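Local coordinates for extracellular solute-binding protein, family 5 (Chelativorans sp., PDB 6WM6) that binds EDTA and other aminopolycarboxylates in the periplasm, probably for delivery to an ABC transporter, at residues Pro44-Thr55 / Pro247-Thr258. Residues are numbered along the deposited sequence; the frame is centred on the assembly and turned at random. Where two conformers were deposited one is given.
With EDO (1,2-ethanediol), chain H.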
# COMPACT_ATOMS: atom_id res chain seq x y z
N PRO A 44 16.25 19.26 15.06
CA PRO A 44 17.15 18.40 15.83
C PRO A 44 18.58 18.93 15.84
O PRO A 44 18.95 19.80 15.05
CB PRO A 44 17.08 17.05 15.11
CG PRO A 44 16.63 17.35 13.75
CD PRO A 44 15.87 18.66 13.77
N GLY A 45 19.36 18.38 16.75
CA GLY A 45 20.80 18.58 16.75
C GLY A 45 21.45 17.78 15.66
O GLY A 45 20.81 17.01 14.94
N LYS A 46 22.77 17.94 15.54
CA LYS A 46 23.56 17.25 14.53
C LYS A 46 24.28 16.08 15.18
O LYS A 46 24.94 16.24 16.22
CB LYS A 46 24.57 18.21 13.90
CG LYS A 46 24.56 18.24 12.38
CD LYS A 46 23.44 19.12 11.81
CE LYS A 46 23.45 19.11 10.28
NZ LYS A 46 22.45 20.03 9.65
N GLY A 47 24.13 14.90 14.59
CA GLY A 47 24.84 13.71 15.00
C GLY A 47 23.92 12.69 15.66
O GLY A 47 22.72 12.88 15.80
N GLY A 48 24.53 11.58 16.04
CA GLY A 48 23.79 10.51 16.67
C GLY A 48 23.33 9.45 15.70
O GLY A 48 23.68 9.45 14.52
N GLU A 49 22.54 8.52 16.21
CA GLU A 49 22.06 7.40 15.42
C GLU A 49 20.63 7.07 15.78
O GLU A 49 20.20 7.29 16.91
CB GLU A 49 22.92 6.14 15.62
CG GLU A 49 24.41 6.34 15.41
CD GLU A 49 25.18 5.03 15.36
OE1 GLU A 49 24.55 3.97 15.57
OE2 GLU A 49 26.40 5.07 15.10
N VAL A 50 19.88 6.55 14.81
CA VAL A 50 18.53 6.04 15.00
C VAL A 50 18.47 4.66 14.36
O VAL A 50 18.98 4.46 13.24
CB VAL A 50 17.47 6.97 14.37
CG1 VAL A 50 16.11 6.26 14.25
CG2 VAL A 50 17.36 8.25 15.17
N THR A 51 17.84 3.71 15.06
CA THR A 51 17.62 2.37 14.55
C THR A 51 16.12 2.10 14.44
O THR A 51 15.39 2.26 15.42
CB THR A 51 18.28 1.33 15.44
OG1 THR A 51 19.70 1.56 15.46
CG2 THR A 51 18.05 -0.06 14.90
N PHE A 52 15.69 1.68 13.26
CA PHE A 52 14.29 1.45 12.90
C PHE A 52 14.13 -0.03 12.59
O PHE A 52 14.83 -0.57 11.73
CB PHE A 52 13.99 2.32 11.67
CG PHE A 52 12.54 2.40 11.24
CD1 PHE A 52 11.86 1.28 10.80
CD2 PHE A 52 11.89 3.62 11.20
CE1 PHE A 52 10.53 1.38 10.37
CE2 PHE A 52 10.58 3.72 10.77
CZ PHE A 52 9.91 2.61 10.36
N ALA A 53 13.21 -0.69 13.28
CA ALA A 53 12.99 -2.11 13.07
C ALA A 53 12.17 -2.36 11.81
O ALA A 53 11.18 -1.67 11.57
CB ALA A 53 12.23 -2.71 14.26
N VAL A 54 12.58 -3.36 11.02
CA VAL A 54 11.80 -3.80 9.86
C VAL A 54 11.57 -5.30 9.96
O VAL A 54 12.35 -6.02 10.59
CB VAL A 54 12.46 -3.43 8.52
CG1 VAL A 54 12.61 -1.91 8.44
CG2 VAL A 54 13.78 -4.12 8.36
N THR A 55 10.47 -5.76 9.33
CA THR A 55 9.93 -7.09 9.57
C THR A 55 10.35 -8.13 8.52
O THR A 55 10.01 -9.30 8.68
CB THR A 55 8.40 -7.04 9.62
OG1 THR A 55 7.89 -6.53 8.38
CG2 THR A 55 7.92 -6.15 10.76
N PRO A 247 21.26 15.68 5.91
CA PRO A 247 20.82 14.77 6.97
C PRO A 247 21.37 15.19 8.33
O PRO A 247 22.38 15.91 8.41
CB PRO A 247 21.46 13.44 6.56
CG PRO A 247 22.70 13.83 5.86
CD PRO A 247 22.36 15.10 5.12
N TYR A 248 20.72 14.77 9.40
CA TYR A 248 21.14 15.13 10.75
C TYR A 248 21.85 14.02 11.51
O TYR A 248 22.52 14.32 12.50
CB TYR A 248 19.92 15.57 11.59
CG TYR A 248 19.29 16.85 11.11
CD1 TYR A 248 18.32 16.86 10.13
CD2 TYR A 248 19.66 18.07 11.67
CE1 TYR A 248 17.75 18.03 9.70
CE2 TYR A 248 19.08 19.25 11.25
CZ TYR A 248 18.12 19.22 10.27
OH TYR A 248 17.52 20.39 9.83
N LEU A 249 21.72 12.77 11.10
CA LEU A 249 22.26 11.64 11.86
C LEU A 249 23.60 11.19 11.29
O LEU A 249 23.86 11.27 10.09
CB LEU A 249 21.30 10.46 11.82
CG LEU A 249 19.92 10.71 12.43
CD1 LEU A 249 18.96 9.63 12.00
CD2 LEU A 249 20.02 10.80 13.94
N ASP A 250 24.45 10.69 12.19
CA ASP A 250 25.69 10.05 11.75
C ASP A 250 25.41 8.68 11.16
O ASP A 250 26.10 8.27 10.22
CB ASP A 250 26.65 9.90 12.93
CG ASP A 250 27.16 11.23 13.43
OD1 ASP A 250 27.52 12.08 12.60
OD2 ASP A 250 27.19 11.42 14.67
N LYS A 251 24.43 7.95 11.69
CA LYS A 251 24.01 6.69 11.12
C LYS A 251 22.51 6.53 11.26
O LYS A 251 21.91 6.91 12.28
CB LYS A 251 24.71 5.48 11.76
CG LYS A 251 26.23 5.55 11.67
CD LYS A 251 26.87 4.17 11.78
CE LYS A 251 28.39 4.29 11.78
NZ LYS A 251 29.06 2.96 11.71
N LEU A 252 21.90 5.95 10.22
CA LEU A 252 20.51 5.52 10.21
C LEU A 252 20.53 4.02 9.93
O LEU A 252 21.12 3.59 8.92
CB LEU A 252 19.74 6.25 9.11
CG LEU A 252 18.32 5.75 8.87
CD1 LEU A 252 17.46 5.89 10.12
CD2 LEU A 252 17.71 6.53 7.69
N LYS A 253 19.97 3.24 10.84
CA LYS A 253 20.06 1.79 10.76
C LYS A 253 18.66 1.19 10.69
O LYS A 253 17.72 1.68 11.32
CB LYS A 253 20.78 1.23 12.00
CG LYS A 253 22.27 1.56 12.02
CD LYS A 253 22.92 1.23 13.34
CE LYS A 253 24.42 1.44 13.22
NZ LYS A 253 25.10 1.22 14.53
N PHE A 254 18.53 0.12 9.90
CA PHE A 254 17.31 -0.69 9.85
C PHE A 254 17.67 -2.07 10.36
O PHE A 254 18.48 -2.77 9.75
CB PHE A 254 16.75 -0.71 8.44
CG PHE A 254 16.30 0.63 7.96
CD1 PHE A 254 15.06 1.13 8.36
CD2 PHE A 254 17.10 1.39 7.14
CE1 PHE A 254 14.63 2.37 7.93
CE2 PHE A 254 16.66 2.65 6.69
CZ PHE A 254 15.44 3.13 7.09
N ARG A 255 17.10 -2.43 11.51
CA ARG A 255 17.37 -3.71 12.16
C ARG A 255 16.26 -4.69 11.79
O ARG A 255 15.08 -4.40 11.98
CB ARG A 255 17.40 -3.50 13.67
CG ARG A 255 17.58 -4.79 14.48
CD ARG A 255 19.02 -5.25 14.52
NE ARG A 255 19.18 -6.31 15.52
CZ ARG A 255 19.30 -7.60 15.24
NH1 ARG A 255 19.31 -8.03 13.99
NH2 ARG A 255 19.43 -8.47 16.23
N ILE A 256 16.66 -5.84 11.27
CA ILE A 256 15.71 -6.85 10.82
C ILE A 256 15.24 -7.68 12.01
O ILE A 256 16.05 -8.35 12.66
CB ILE A 256 16.34 -7.72 9.72
CG1 ILE A 256 16.62 -6.83 8.49
CG2 ILE A 256 15.44 -8.89 9.36
CD1 ILE A 256 17.79 -7.28 7.65
N ILE A 257 13.94 -7.62 12.29
CA ILE A 257 13.28 -8.40 13.35
C ILE A 257 12.05 -9.02 12.69
O ILE A 257 10.99 -8.38 12.60
CB ILE A 257 12.89 -7.54 14.55
CG1 ILE A 257 14.11 -6.82 15.12
CG2 ILE A 257 12.22 -8.40 15.64
CD1 ILE A 257 13.79 -5.88 16.27
N THR A 258 12.19 -10.27 12.24
CA THR A 258 11.12 -10.89 11.45
C THR A 258 9.90 -11.24 12.29
O THR A 258 8.79 -11.31 11.76
CB THR A 258 11.66 -12.15 10.75
OG1 THR A 258 12.29 -13.00 11.72
CG2 THR A 258 12.68 -11.77 9.67
C1 EDO H . 8.56 -1.86 8.82
O1 EDO H . 8.56 -3.27 8.57
C2 EDO H . 8.53 -1.09 7.49
O2 EDO H . 7.18 -0.79 7.12
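Glu49 and Lys253 both set CG opposite their own carbonyl carbon (chi1 -53° and -70°) and run on extended. This brings Lys253 NZ to the syn side of Glu49 OE1, 3.0 Å away, in a salt bridge. Lys251 lies alongside Glu49, pointing the same way, with CG 3.5 Å from Glu49 OE2. Its ammonium passes on to a salt bridge with Glu225. The opposite face of the pair is apolar. There Phe254 CD1 packs on Phe52 CB at 3.7 Å, and the two rings sit obliquely, planes at 57°. Helix 71-77 covers Val54 and Phe254. The backbones form a parallel ladder, Glu49 with Lys251 through Val54 with Ile256. Strand 49-54 joins a mixed sheet in this family 5 solute-binding protein, with 251-256 between it and 232-237; away from 251-256, its Thr51 and Ala53 bond to the backbones of Asp273 and Val274. Before the strands, Gly48 O accepts both Asp250 N (2.7 Å) and Lys251 N (3.3 Å). Asp250 OD2 in turn takes Gly48 N from above the carboxylate plane. Further back, Pro44 CG lies over one face of the Tyr248 ring, 3.8 Å from its centroid, and Lys46 NZ makes an off-centre cation-pi contact with that ring.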